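Local coordinates for fiber protein (Human adenovirus 16, PDB 3CNC), which forms the trimeric knob at the tip of the adenovirus fiber, which probably attaches the virus to the host-cell receptor CD46, at residues 50-55 against 67-73; 95-99 against 124-128; 153-157 against 166-170; 134-140 against 174-178. One frame throughout, in Å; residues are numbered along the deposited sequence.

Interaction 1 (50-55 against 67-73); sequences DCKLTL and YITLMGA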
loop_
_atom_site.group_PDB
_atom_site.type_symbol
_atom_site.label_atom_id
_atom_site.label_comp_id
_atom_site.label_asym_id
_atom_site.label_seq_id
_atom_site.Cartn_x
_atom_site.Cartn_y
_atom_site.Cartn_z
ATOM N N ASP A 50 -25.896 6.969 -8.760
ATOM C CA ASP A 50 -25.561 8.359 -9.041
ATOM C C ASP A 50 -24.042 8.558 -9.139
ATOM O O ASP A 50 -23.548 9.685 -9.153
ATOM C CB ASP A 50 -26.174 9.279 -7.979
ATOM C CG ASP A 50 -25.574 9.076 -6.611
ATOM O OD1 ASP A 50 -25.081 7.962 -6.330
ATOM O OD2 ASP A 50 -25.612 10.034 -5.809
ATOM N N CYS A 51 -23.306 7.451 -9.199
ATOM C CA CYS A 51 -21.847 7.495 -9.340
ATOM C C CYS A 51 -21.262 6.115 -9.657
ATOM O O CYS A 51 -21.921 5.084 -9.482
ATOM C CB CYS A 51 -21.183 8.077 -8.089
ATOM S SG CYS A 51 -21.328 7.069 -6.624
ATOM N N LYS A 52 -20.024 6.110 -10.140
ATOM C CA LYS A 52 -19.342 4.876 -10.516
ATOM C C LYS A 52 -18.314 4.456 -9.470
ATOM O O LYS A 52 -17.375 5.194 -9.180
ATOM C CB LYS A 52 -18.657 5.059 -11.868
ATOM C CG LYS A 52 -19.606 5.449 -12.976
ATOM C CD LYS A 52 -18.859 6.037 -14.160
ATOM C CE LYS A 52 -19.820 6.413 -15.287
ATOM N NZ LYS A 52 -19.125 7.137 -16.395
ATOM N N LEU A 53 -18.509 3.266 -8.911
ATOM C CA LEU A 53 -17.611 2.726 -7.899
ATOM C C LEU A 53 -16.720 1.638 -8.475
ATOM O O LEU A 53 -17.211 0.642 -9.014
ATOM C CB LEU A 53 -18.405 2.117 -6.745
ATOM C CG LEU A 53 -17.555 1.302 -5.755
ATOM C CD1 LEU A 53 -16.707 2.245 -4.918
ATOM C CD2 LEU A 53 -18.454 0.473 -4.863
ATOM N N THR A 54 -15.409 1.835 -8.378
ATOM C CA THR A 54 -14.471 0.818 -8.848
ATOM C C THR A 54 -13.840 0.209 -7.598
ATOM O O THR A 54 -13.213 0.901 -6.796
ATOM C CB THR A 54 -13.366 1.407 -9.726
ATOM O OG1 THR A 54 -13.956 2.008 -10.881
ATOM C CG2 THR A 54 -12.414 0.307 -10.189
ATOM N N LEU A 55 -14.028 -1.084 -7.417
ATOM C CA LEU A 55 -13.475 -1.743 -6.256
ATOM C C LEU A 55 -12.888 -3.071 -6.687
ATOM O O LEU A 55 -13.555 -3.867 -7.342
ATOM C CB LEU A 55 -14.564 -1.975 -5.204
ATOM C CG LEU A 55 -14.133 -2.747 -3.944
ATOM C CD1 LEU A 55 -13.253 -1.856 -3.094
ATOM C CD2 LEU A 55 -15.370 -3.201 -3.143
ATOM N N TYR A 67 -8.334 -2.244 -3.888
ATOM C CA TYR A 67 -8.183 -1.058 -4.731
ATOM C C TYR A 67 -9.560 -0.405 -4.862
ATOM O O TYR A 67 -10.525 -1.060 -5.233
ATOM C CB TYR A 67 -7.683 -1.474 -6.117
ATOM C CG TYR A 67 -7.601 -0.352 -7.135
ATOM C CD1 TYR A 67 -6.401 0.313 -7.369
ATOM C CD2 TYR A 67 -8.719 0.009 -7.902
ATOM C CE1 TYR A 67 -6.300 1.303 -8.354
ATOM C CE2 TYR A 67 -8.635 1.007 -8.891
ATOM C CZ TYR A 67 -7.423 1.641 -9.113
ATOM O OH TYR A 67 -7.311 2.581 -10.106
ATOM N N ILE A 68 -9.660 0.887 -4.572
ATOM C CA ILE A 68 -10.956 1.542 -4.665
ATOM C C ILE A 68 -10.873 2.969 -5.152
ATOM O O ILE A 68 -9.984 3.731 -4.759
ATOM C CB ILE A 68 -11.708 1.536 -3.301
ATOM C CG1 ILE A 68 -13.139 2.051 -3.485
ATOM C CG2 ILE A 68 -10.949 2.400 -2.272
ATOM C CD1 ILE A 68 -14.066 1.739 -2.310
ATOM N N THR A 69 -11.837 3.313 -6.000
ATOM C CA THR A 69 -11.936 4.638 -6.572
ATOM C C THR A 69 -13.396 5.009 -6.899
ATOM O O THR A 69 -14.216 4.149 -7.242
ATOM C CB THR A 69 -11.077 4.730 -7.858
ATOM O OG1 THR A 69 -10.690 6.088 -8.065
ATOM C CG2 THR A 69 -11.850 4.233 -9.064
ATOM N N LEU A 70 -13.699 6.301 -6.789
ATOM C CA LEU A 70 -15.036 6.829 -7.066
ATOM C C LEU A 70 -15.061 7.849 -8.212
ATOM O O LEU A 70 -14.179 8.709 -8.315
ATOM C CB LEU A 70 -15.581 7.531 -5.831
ATOM C CG LEU A 70 -16.708 6.934 -5.005
ATOM C CD1 LEU A 70 -17.168 8.026 -4.052
ATOM C CD2 LEU A 70 -17.887 6.483 -5.877
ATOM N N MET A 71 -16.072 7.758 -9.070
ATOM C CA MET A 71 -16.220 8.737 -10.147
ATOM C C MET A 71 -17.672 9.208 -10.211
ATOM O O MET A 71 -18.579 8.406 -10.437
ATOM C CB MET A 71 -15.813 8.163 -11.504
ATOM C CG MET A 71 -15.773 9.251 -12.575
ATOM S SD MET A 71 -15.644 8.671 -14.275
ATOM C CE MET A 71 -13.921 8.937 -14.581
ATOM N N GLY A 72 -17.890 10.506 -10.001
ATOM C CA GLY A 72 -19.238 11.060 -10.032
ATOM C C GLY A 72 -19.994 10.833 -11.337
ATOM O O GLY A 72 -19.399 10.793 -12.415
ATOM N N ALA A 73 -21.312 10.683 -11.240
ATOM C CA ALA A 73 -22.146 10.459 -12.417
ATOM C C ALA A 73 -23.516 11.166 -12.337
ATOM O O ALA A 73 -24.525 10.670 -12.847
ATOM C CB ALA A 73 -22.338 8.965 -12.624
#
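Strands 51-60 and 63-72 form a beta hairpin in the larger antiparallel sheet of the fiber knob, and residues 50-55 and 67-73 are its half remote from the turn. The strand axes run 4.7 Å apart at 165°. Two hydrogen-bonded pairs hold them: Lys-52 with Met-71 and Thr-54 with Thr-69, each bonded in both directions, Lys-52 N to Met-71 O being nearly straight at 175°. Past the strand end Ala-73 N still reaches Asp-50 O, but at 3.2 Å and from above the carbonyl plane. Here Asp-50 and Cys-51 both face Cys-40, a classic beta bulge.

The face bearing Cys-51, Leu-53, Leu-55, Ile-68 and Leu-70 is the buried, apolar one. Ile-68, with CG1 anti to its backbone N (chi1 -172°), stretches its CD1 to Leu-53 CD1 at 3.7 Å, while its CB meets a methyl of Leu-55. Cys-51 SG touches Leu-70 CD2 at 3.6 Å. Met-187, Phe-189 and Trp-191 of strand 185-194 close over this face, so it belongs to the core between the two sheets.

On the other face Lys-52 and Met-71 run alongside each other, their chains meeting at CD and SD. Tyr-67 takes Thr-54 CG2 at its ring edge and sends its hydroxyl to Tyr-137 OH of the second subunit. Thr-54 and Thr-69 also extend alongside one another and meet through carbon: Thr-69 CG2 sits 3.3 Å from Thr-54 CB.

Interaction 2 (95-99 against 124-128); sequences DNTGQ and ITSAK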
loop_
_atom_site.group_PDB
_atom_site.type_symbol
_atom_site.label_atom_id
_atom_site.label_comp_id
_atom_site.label_asym_id
_atom_site.label_seq_id
_atom_site.Cartn_x
_atom_site.Cartn_y
_atom_site.Cartn_z
ATOM N N ASP A 95 -23.864 -11.057 2.545
ATOM C CA ASP A 95 -24.540 -12.144 3.248
ATOM C C ASP A 95 -23.498 -13.204 3.653
ATOM O O ASP A 95 -22.298 -12.978 3.513
ATOM C CB ASP A 95 -25.628 -12.769 2.368
ATOM C CG ASP A 95 -25.072 -13.389 1.104
ATOM O OD1 ASP A 95 -23.836 -13.437 0.949
ATOM O OD2 ASP A 95 -25.874 -13.835 0.259
ATOM N N ASN A 96 -23.949 -14.355 4.139
ATOM C CA ASN A 96 -23.026 -15.403 4.569
ATOM C C ASN A 96 -22.159 -16.021 3.476
ATOM O O ASN A 96 -21.262 -16.808 3.778
ATOM C CB ASN A 96 -23.779 -16.508 5.316
ATOM C CG ASN A 96 -24.873 -17.140 4.482
ATOM O OD1 ASN A 96 -25.692 -17.896 4.997
ATOM N ND2 ASN A 96 -24.888 -16.841 3.188
ATOM N N THR A 97 -22.408 -15.677 2.216
ATOM C CA THR A 97 -21.586 -16.220 1.133
ATOM C C THR A 97 -20.785 -15.135 0.421
ATOM O O THR A 97 -20.266 -15.351 -0.674
ATOM C CB THR A 97 -22.414 -16.981 0.080
ATOM O OG1 THR A 97 -23.414 -16.116 -0.471
ATOM C CG2 THR A 97 -23.064 -18.200 0.701
ATOM N N GLY A 98 -20.690 -13.967 1.044
ATOM C CA GLY A 98 -19.924 -12.882 0.459
ATOM C C GLY A 98 -20.583 -12.162 -0.698
ATOM O O GLY A 98 -19.913 -11.448 -1.442
ATOM N N GLN A 99 -21.888 -12.352 -0.862
ATOM C CA GLN A 99 -22.637 -11.695 -1.928
ATOM C C GLN A 99 -23.143 -10.353 -1.387
ATOM O O GLN A 99 -23.564 -10.261 -0.224
ATOM C CB GLN A 99 -23.844 -12.545 -2.338
ATOM C CG GLN A 99 -23.535 -13.997 -2.648
ATOM C CD GLN A 99 -22.710 -14.165 -3.904
ATOM O OE1 GLN A 99 -23.105 -13.718 -4.979
ATOM N NE2 GLN A 99 -21.559 -14.815 -3.777
ATOM N N ILE A 124 -22.274 -16.813 -8.513
ATOM C CA ILE A 124 -21.066 -17.068 -7.750
ATOM C C ILE A 124 -21.449 -17.951 -6.582
ATOM O O ILE A 124 -22.401 -17.661 -5.858
ATOM C CB ILE A 124 -20.438 -15.766 -7.180
ATOM C CG1 ILE A 124 -19.748 -14.982 -8.294
ATOM C CG2 ILE A 124 -19.427 -16.106 -6.087
ATOM C CD1 ILE A 124 -19.035 -13.747 -7.802
ATOM N N THR A 125 -20.723 -19.045 -6.415
ATOM C CA THR A 125 -20.989 -19.923 -5.297
ATOM C C THR A 125 -19.958 -19.569 -4.241
ATOM O O THR A 125 -18.854 -20.111 -4.212
ATOM C CB THR A 125 -20.859 -21.397 -5.678
ATOM O OG1 THR A 125 -21.750 -21.686 -6.758
ATOM C CG2 THR A 125 -21.221 -22.283 -4.490
ATOM N N SER A 126 -20.327 -18.611 -3.401
ATOM C CA SER A 126 -19.488 -18.139 -2.316
ATOM C C SER A 126 -18.226 -17.369 -2.687
ATOM O O SER A 126 -17.376 -17.823 -3.456
ATOM C CB SER A 126 -19.104 -19.292 -1.386
ATOM O OG SER A 126 -18.361 -18.793 -0.287
ATOM N N ALA A 127 -18.136 -16.187 -2.098
ATOM C CA ALA A 127 -17.017 -15.281 -2.257
ATOM C C ALA A 127 -16.612 -14.990 -0.807
ATOM O O ALA A 127 -16.047 -13.939 -0.496
ATOM C CB ALA A 127 -17.488 -14.003 -2.952
ATOM N N LYS A 128 -16.931 -15.941 0.074
ATOM C CA LYS A 128 -16.649 -15.824 1.501
ATOM C C LYS A 128 -15.180 -15.547 1.755
ATOM O O LYS A 128 -14.826 -14.761 2.638
ATOM C CB LYS A 128 -17.064 -17.102 2.228
ATOM C CG LYS A 128 -17.026 -16.990 3.743
ATOM C CD LYS A 128 -17.233 -18.348 4.378
ATOM C CE LYS A 128 -16.815 -18.339 5.840
ATOM N NZ LYS A 128 -16.268 -19.664 6.256
#
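Thr-97 O is where the two loops meet: it accepts the backbone N of Ala-127 at 2.7 Å in a nearly straight bond (173°), the donor tilted from the carbonyl plane. The CA of Ser-126 adds a CA-H...O contact to the same oxygen, and Gln-99 NE2 reaches it weakly from within its own loop. This is the tight part of the contact. Gly-98, at positive phi, packs its backbone against Ala-127 and Lys-128. Gln-99, bent at chi2 (-68°), folds its amide back across Ile-124, so that NE2 comes 3.4 Å from Ile-124 CG2. Ile-124 and Ala-127 rest in turn on Leu-30 of strand 29-31.

The outer side is looser. Asn-96 is exposed and comes near only the aliphatic part of Lys-128, its O lying 4.2 Å from CG. The lysine chain leads away from the contact toward Glu-218, with which it makes a long, weak ion pair.

Each loop is stiffened from within. Asp-95 OD1 gathers three donors: Thr-97 N and OG1 come from one side of the carboxylate plane, Gln-99 N from the other, none of them in it. Ser-126 OG accepts Lys-128 N at 3.2 Å. One loop is thus a type I beta turn from Asp-95 to Gly-98 overlaid by an Asx turn, the other an ST turn, and a single backbone bond joins these two connections between strands of the knob.

Interaction 3 (153-157 against 166-170); sequences YGECY and FPLKV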
loop_
_atom_site.group_PDB
_atom_site.type_symbol
_atom_site.label_atom_id
_atom_site.label_comp_id
_atom_site.label_asym_id
_atom_site.label_seq_id
_atom_site.Cartn_x
_atom_site.Cartn_y
_atom_site.Cartn_z
ATOM N N TYR A 153 -7.174 3.670 8.339
ATOM C CA TYR A 153 -7.159 5.074 7.962
ATOM C C TYR A 153 -6.079 5.276 6.905
ATOM O O TYR A 153 -5.055 4.586 6.906
ATOM C CB TYR A 153 -6.886 5.974 9.171
ATOM C CG TYR A 153 -7.793 5.693 10.344
ATOM C CD1 TYR A 153 -7.435 4.751 11.310
ATOM C CD2 TYR A 153 -9.029 6.334 10.469
ATOM C CE1 TYR A 153 -8.285 4.448 12.372
ATOM C CE2 TYR A 153 -9.892 6.040 11.534
ATOM C CZ TYR A 153 -9.509 5.094 12.480
ATOM O OH TYR A 153 -10.334 4.789 13.535
ATOM N N GLY A 154 -6.311 6.213 5.993
ATOM C CA GLY A 154 -5.344 6.465 4.945
ATOM C C GLY A 154 -5.669 7.746 4.213
ATOM O O GLY A 154 -6.319 8.636 4.772
ATOM N N GLU A 155 -5.254 7.838 2.954
ATOM C CA GLU A 155 -5.505 9.055 2.204
ATOM C C GLU A 155 -5.418 8.942 0.680
ATOM O O GLU A 155 -4.648 8.141 0.143
ATOM C CB GLU A 155 -4.517 10.110 2.687
ATOM C CG GLU A 155 -4.994 11.519 2.552
ATOM C CD GLU A 155 -4.195 12.450 3.426
ATOM O OE1 GLU A 155 -3.025 12.737 3.081
ATOM O OE2 GLU A 155 -4.737 12.877 4.471
ATOM N N CYS A 156 -6.231 9.737 -0.008
ATOM C CA CYS A 156 -6.200 9.792 -1.467
ATOM C C CYS A 156 -6.420 11.250 -1.866
ATOM O O CYS A 156 -6.341 12.139 -1.008
ATOM C CB CYS A 156 -7.235 8.844 -2.113
ATOM S SG CYS A 156 -8.971 9.155 -1.821
ATOM N N TYR A 157 -6.681 11.526 -3.142
ATOM C CA TYR A 157 -6.828 12.923 -3.547
ATOM C C TYR A 157 -7.858 13.280 -4.598
ATOM O O TYR A 157 -8.339 12.441 -5.358
ATOM C CB TYR A 157 -5.476 13.474 -4.027
ATOM C CG TYR A 157 -4.383 13.354 -3.005
ATOM C CD1 TYR A 157 -3.749 12.133 -2.774
ATOM C CD2 TYR A 157 -4.043 14.436 -2.202
ATOM C CE1 TYR A 157 -2.806 11.993 -1.756
ATOM C CE2 TYR A 157 -3.109 14.311 -1.187
ATOM C CZ TYR A 157 -2.495 13.086 -0.965
ATOM O OH TYR A 157 -1.577 12.964 0.056
ATOM N N PHE A 166 -6.434 18.318 -3.466
ATOM C CA PHE A 166 -7.067 18.387 -2.160
ATOM C C PHE A 166 -7.012 17.006 -1.519
ATOM O O PHE A 166 -7.489 16.025 -2.087
ATOM C CB PHE A 166 -8.517 18.855 -2.280
ATOM C CG PHE A 166 -8.657 20.290 -2.699
ATOM C CD1 PHE A 166 -8.440 20.669 -4.021
ATOM C CD2 PHE A 166 -8.993 21.269 -1.766
ATOM C CE1 PHE A 166 -8.555 22.001 -4.413
ATOM C CE2 PHE A 166 -9.110 22.609 -2.146
ATOM C CZ PHE A 166 -8.890 22.974 -3.478
ATOM N N PRO A 167 -6.404 16.910 -0.333
ATOM C CA PRO A 167 -6.289 15.637 0.381
ATOM C C PRO A 167 -7.638 15.150 0.916
ATOM O O PRO A 167 -8.409 15.929 1.473
ATOM C CB PRO A 167 -5.316 15.970 1.503
ATOM C CG PRO A 167 -5.684 17.394 1.823
ATOM C CD PRO A 167 -5.786 18.003 0.441
ATOM N N LEU A 168 -7.912 13.864 0.728
ATOM C CA LEU A 168 -9.147 13.255 1.202
ATOM C C LEU A 168 -8.802 12.195 2.246
ATOM O O LEU A 168 -8.089 11.235 1.960
ATOM C CB LEU A 168 -9.903 12.595 0.042
ATOM C CG LEU A 168 -10.292 13.472 -1.152
ATOM C CD1 LEU A 168 -10.792 12.584 -2.270
ATOM C CD2 LEU A 168 -11.378 14.485 -0.752
ATOM N N LYS A 169 -9.299 12.379 3.462
ATOM C CA LYS A 169 -9.054 11.423 4.529
ATOM C C LYS A 169 -10.027 10.268 4.347
ATOM O O LYS A 169 -11.246 10.457 4.293
ATOM C CB LYS A 169 -9.222 12.100 5.891
ATOM C CG LYS A 169 -8.152 13.160 6.131
ATOM C CD LYS A 169 -8.325 13.919 7.438
ATOM C CE LYS A 169 -7.200 14.937 7.612
ATOM N NZ LYS A 169 -7.384 15.794 8.815
ATOM N N VAL A 170 -9.459 9.070 4.233
ATOM C CA VAL A 170 -10.219 7.854 4.006
ATOM C C VAL A 170 -10.304 6.973 5.237
ATOM O O VAL A 170 -9.297 6.735 5.902
ATOM C CB VAL A 170 -9.558 7.023 2.901
ATOM C CG1 VAL A 170 -10.366 5.767 2.644
ATOM C CG2 VAL A 170 -9.402 7.866 1.647
#
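Gly-154 and Val-170, and then Cys-156 and Leu-168, form two antiparallel hydrogen-bonded pairs between strands whose axes lie 4.6 Å apart at 150°, a marked twist. Each pair is bonded in both directions: Cys-156 N to Leu-168 O is 3.1 Å, Val-170 N to Gly-154 O is 3.2 Å.

Buried side chains fill one face. Cys-156 has SG between its backbone N and carbonyl carbon (chi1 64°), and from there the sulfur touches Val-170 CG2 at 3.7 Å and Leu-168 CD1 at 3.9 Å. Trp-191 and Leu-193 of the adjoining strand 185-194 continue this apolar patch.

The other face is more open to solvent. Glu-155, Pro-167 and Lys-169 share it; the glutamate's CG packs on Leu-168 O at 3.2 Å. Its OE2 comes 3.8 Å from Lys-169 CG, but the ammonium lies farther on, with NZ 5.9 Å from OE2, so any attraction of the charges would act at long range. The Tyr-157 ring leans across Pro-167, CE2 to CB at 3.9 Å.

Tyr-157 N bonds to Ser-209 OG, and Tyr-153 packs on Lys-159 of the third subunit. The pairing is that of a twisted beta hairpin whose strand 151-159 is an outermost strand of the four-stranded sheet in this chain, with 165-174 next to it.

Interaction 4 (134-140 against 174-178); sequences TTAYPFI and LNRRM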
loop_
_atom_site.group_PDB
_atom_site.type_symbol
_atom_site.label_atom_id
_atom_site.label_comp_id
_atom_site.label_asym_id
_atom_site.label_seq_id
_atom_site.Cartn_x
_atom_site.Cartn_y
_atom_site.Cartn_z
ATOM N N THR A 134 -13.835 -12.220 10.563
ATOM C CA THR A 134 -14.573 -11.899 11.783
ATOM C C THR A 134 -13.710 -12.177 13.039
ATOM O O THR A 134 -14.049 -11.741 14.142
ATOM C CB THR A 134 -15.908 -12.677 11.875
ATOM O OG1 THR A 134 -15.674 -14.081 11.723
ATOM C CG2 THR A 134 -16.868 -12.207 10.787
ATOM N N THR A 135 -12.595 -12.892 12.872
ATOM C CA THR A 135 -11.714 -13.157 14.004
ATOM C C THR A 135 -10.865 -11.902 14.222
ATOM O O THR A 135 -10.721 -11.430 15.348
ATOM C CB THR A 135 -10.746 -14.362 13.763
ATOM O OG1 THR A 135 -11.486 -15.534 13.403
ATOM C CG2 THR A 135 -9.966 -14.670 15.029
ATOM N N ALA A 136 -10.313 -11.355 13.142
ATOM C CA ALA A 136 -9.479 -10.154 13.242
ATOM C C ALA A 136 -10.312 -8.896 13.450
ATOM O O ALA A 136 -9.950 -8.017 14.234
ATOM C CB ALA A 136 -8.625 -9.989 11.977
ATOM N N TYR A 137 -11.421 -8.805 12.728
ATOM C CA TYR A 137 -12.293 -7.643 12.819
ATOM C C TYR A 137 -13.674 -8.135 13.248
ATOM O O TYR A 137 -14.501 -8.496 12.419
ATOM C CB TYR A 137 -12.346 -6.961 11.456
ATOM C CG TYR A 137 -10.991 -6.895 10.761
ATOM C CD1 TYR A 137 -10.724 -7.660 9.624
ATOM C CD2 TYR A 137 -9.983 -6.074 11.248
ATOM C CE1 TYR A 137 -9.474 -7.595 8.988
ATOM C CE2 TYR A 137 -8.736 -6.003 10.633
ATOM C CZ TYR A 137 -8.484 -6.758 9.508
ATOM O OH TYR A 137 -7.246 -6.674 8.919
ATOM N N PRO A 138 -13.934 -8.153 14.562
ATOM C CA PRO A 138 -15.210 -8.618 15.121
ATOM C C PRO A 138 -16.355 -7.626 15.041
ATOM O O PRO A 138 -16.151 -6.432 14.840
ATOM C CB PRO A 138 -14.872 -8.934 16.588
ATOM C CG PRO A 138 -13.345 -8.845 16.677
ATOM C CD PRO A 138 -13.000 -7.798 15.643
ATOM N N PHE A 139 -17.567 -8.145 15.202
ATOM C CA PHE A 139 -18.755 -7.314 15.219
ATOM C C PHE A 139 -19.013 -6.854 16.659
ATOM O O PHE A 139 -18.624 -7.538 17.621
ATOM C CB PHE A 139 -19.966 -8.093 14.706
ATOM C CG PHE A 139 -20.045 -8.176 13.201
ATOM C CD1 PHE A 139 -19.546 -9.284 12.522
ATOM C CD2 PHE A 139 -20.637 -7.146 12.467
ATOM C CE1 PHE A 139 -19.638 -9.368 11.132
ATOM C CE2 PHE A 139 -20.734 -7.221 11.079
ATOM C CZ PHE A 139 -20.234 -8.335 10.409
ATOM N N ILE A 140 -19.642 -5.689 16.804
ATOM C CA ILE A 140 -19.980 -5.155 18.125
ATOM C C ILE A 140 -20.911 -6.138 18.825
ATOM O O ILE A 140 -21.931 -6.544 18.261
ATOM C CB ILE A 140 -20.717 -3.820 18.017
ATOM C CG1 ILE A 140 -19.751 -2.735 17.556
ATOM C CG2 ILE A 140 -21.363 -3.480 19.356
ATOM C CD1 ILE A 140 -20.429 -1.435 17.245
ATOM N N LEU A 174 -14.364 -2.300 8.892
ATOM C CA LEU A 174 -14.580 -3.708 8.561
ATOM C C LEU A 174 -15.455 -4.379 9.633
ATOM O O LEU A 174 -15.165 -4.269 10.822
ATOM C CB LEU A 174 -13.234 -4.436 8.444
ATOM C CG LEU A 174 -12.180 -3.854 7.480
ATOM C CD1 LEU A 174 -10.873 -4.611 7.609
ATOM C CD2 LEU A 174 -12.677 -3.930 6.055
ATOM N N ASN A 175 -16.519 -5.051 9.198
ATOM C CA ASN A 175 -17.425 -5.758 10.097
ATOM C C ASN A 175 -17.650 -5.134 11.460
ATOM O O ASN A 175 -17.401 -5.809 12.454
ATOM C CB ASN A 175 -16.913 -7.159 10.437
ATOM C CG ASN A 175 -16.607 -7.992 9.245
ATOM O OD1 ASN A 175 -17.314 -7.948 8.244
ATOM N ND2 ASN A 175 -15.558 -8.801 9.356
ATOM N N ARG A 176 -18.100 -3.902 11.596
ATOM C CA ARG A 176 -18.252 -3.491 12.986
ATOM C C ARG A 176 -19.700 -3.557 13.446
ATOM O O ARG A 176 -19.983 -3.848 14.612
ATOM C CB ARG A 176 -17.676 -2.102 13.233
ATOM C CG ARG A 176 -17.025 -2.029 14.593
ATOM C CD ARG A 176 -16.648 -0.628 15.004
ATOM N NE ARG A 176 -17.821 0.193 15.256
ATOM C CZ ARG A 176 -17.821 1.240 16.066
ATOM N NH1 ARG A 176 -16.711 1.581 16.701
ATOM N NH2 ARG A 176 -18.926 1.949 16.236
ATOM N N ARG A 177 -20.618 -3.305 12.518
ATOM C CA ARG A 177 -22.033 -3.352 12.826
ATOM C C ARG A 177 -22.781 -4.147 11.778
ATOM O O ARG A 177 -22.483 -4.063 10.584
ATOM C CB ARG A 177 -22.645 -1.943 12.867
ATOM C CG ARG A 177 -22.172 -1.024 13.981
ATOM C CD ARG A 177 -23.024 0.250 13.994
ATOM N NE ARG A 177 -22.434 1.346 14.766
ATOM C CZ ARG A 177 -22.365 1.398 16.096
ATOM N NH1 ARG A 177 -22.853 0.408 16.836
ATOM N NH2 ARG A 177 -21.803 2.449 16.692
ATOM N N MET A 178 -23.741 -4.943 12.228
ATOM C CA MET A 178 -24.583 -5.668 11.297
ATOM C C MET A 178 -25.842 -4.806 11.228
ATOM O O MET A 178 -26.159 -4.088 12.186
ATOM C CB MET A 178 -24.889 -7.069 11.800
ATOM C CG MET A 178 -24.084 -8.108 11.072
ATOM S SD MET A 178 -24.512 -9.745 11.610
ATOM C CE MET A 178 -23.134 -10.115 12.731
#
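Packing around two aromatic rings is a large part of this contact. The Phe-139 ring is sandwiched: Met-178 CE stands over one face, 3.6 Å from the centroid, with its sulfur farther out in a Met-aromatic contact, and Asn-175 CB covers the opposite face toward the rim. The bend of Met-178 at chi3 (-101°) swings that methyl over the ring. Leu-174 CD1 sits squarely on the Tyr-137 ring, 3.5 Å from its centroid, with Ala-136 CB over the other face.

Two hydrogen bonds cross the contact, one between backbones, one from a side-chain amide. Ile-140 N donates to Arg-176 O at 2.9 Å. Asn-175 ND2 reaches Tyr-137 O at 3.3 Å, lying in the carbonyl plane while the acceptor lies in the plane of the amide. The same ND2 bonds Pro-132 O, and OD1 takes Ala-186 N.

Among the charged groups, the Arg-177 guanidinium presents a face to Ile-140 CD1, and Arg-176 packs its NE against the same methyl.

Tyr-137 OH bonds Ile-216 N and Tyr-67 of the third subunit. Asn-175, bonded at both ends of its amide, is likely to help set how the two loops meet, while Tyr-137 ties their junction to the trimer interface.

How the interactions relate
All four contacts belong to one knob domain, and no ligand or active site ties them together. Interactions 1 and 3 are hairpins from the two different sheets; their centres are 15 Å apart and their nearest atoms about 6 Å, with Trp-191 touching side chains of both. Interactions 2 and 4 are loop-to-loop junctions 17 Å apart between centres, and Glu-218 reaches both, through a long, weak ion pair to Lys-128 and a hydrogen bond to Thr-134 N. Interactions 2 and 3 lie on opposite sides of the chain's centre, 30 Å apart. Interactions 1 and 4, with centres 24 Å apart within the chain, are joined across the subunit boundary instead.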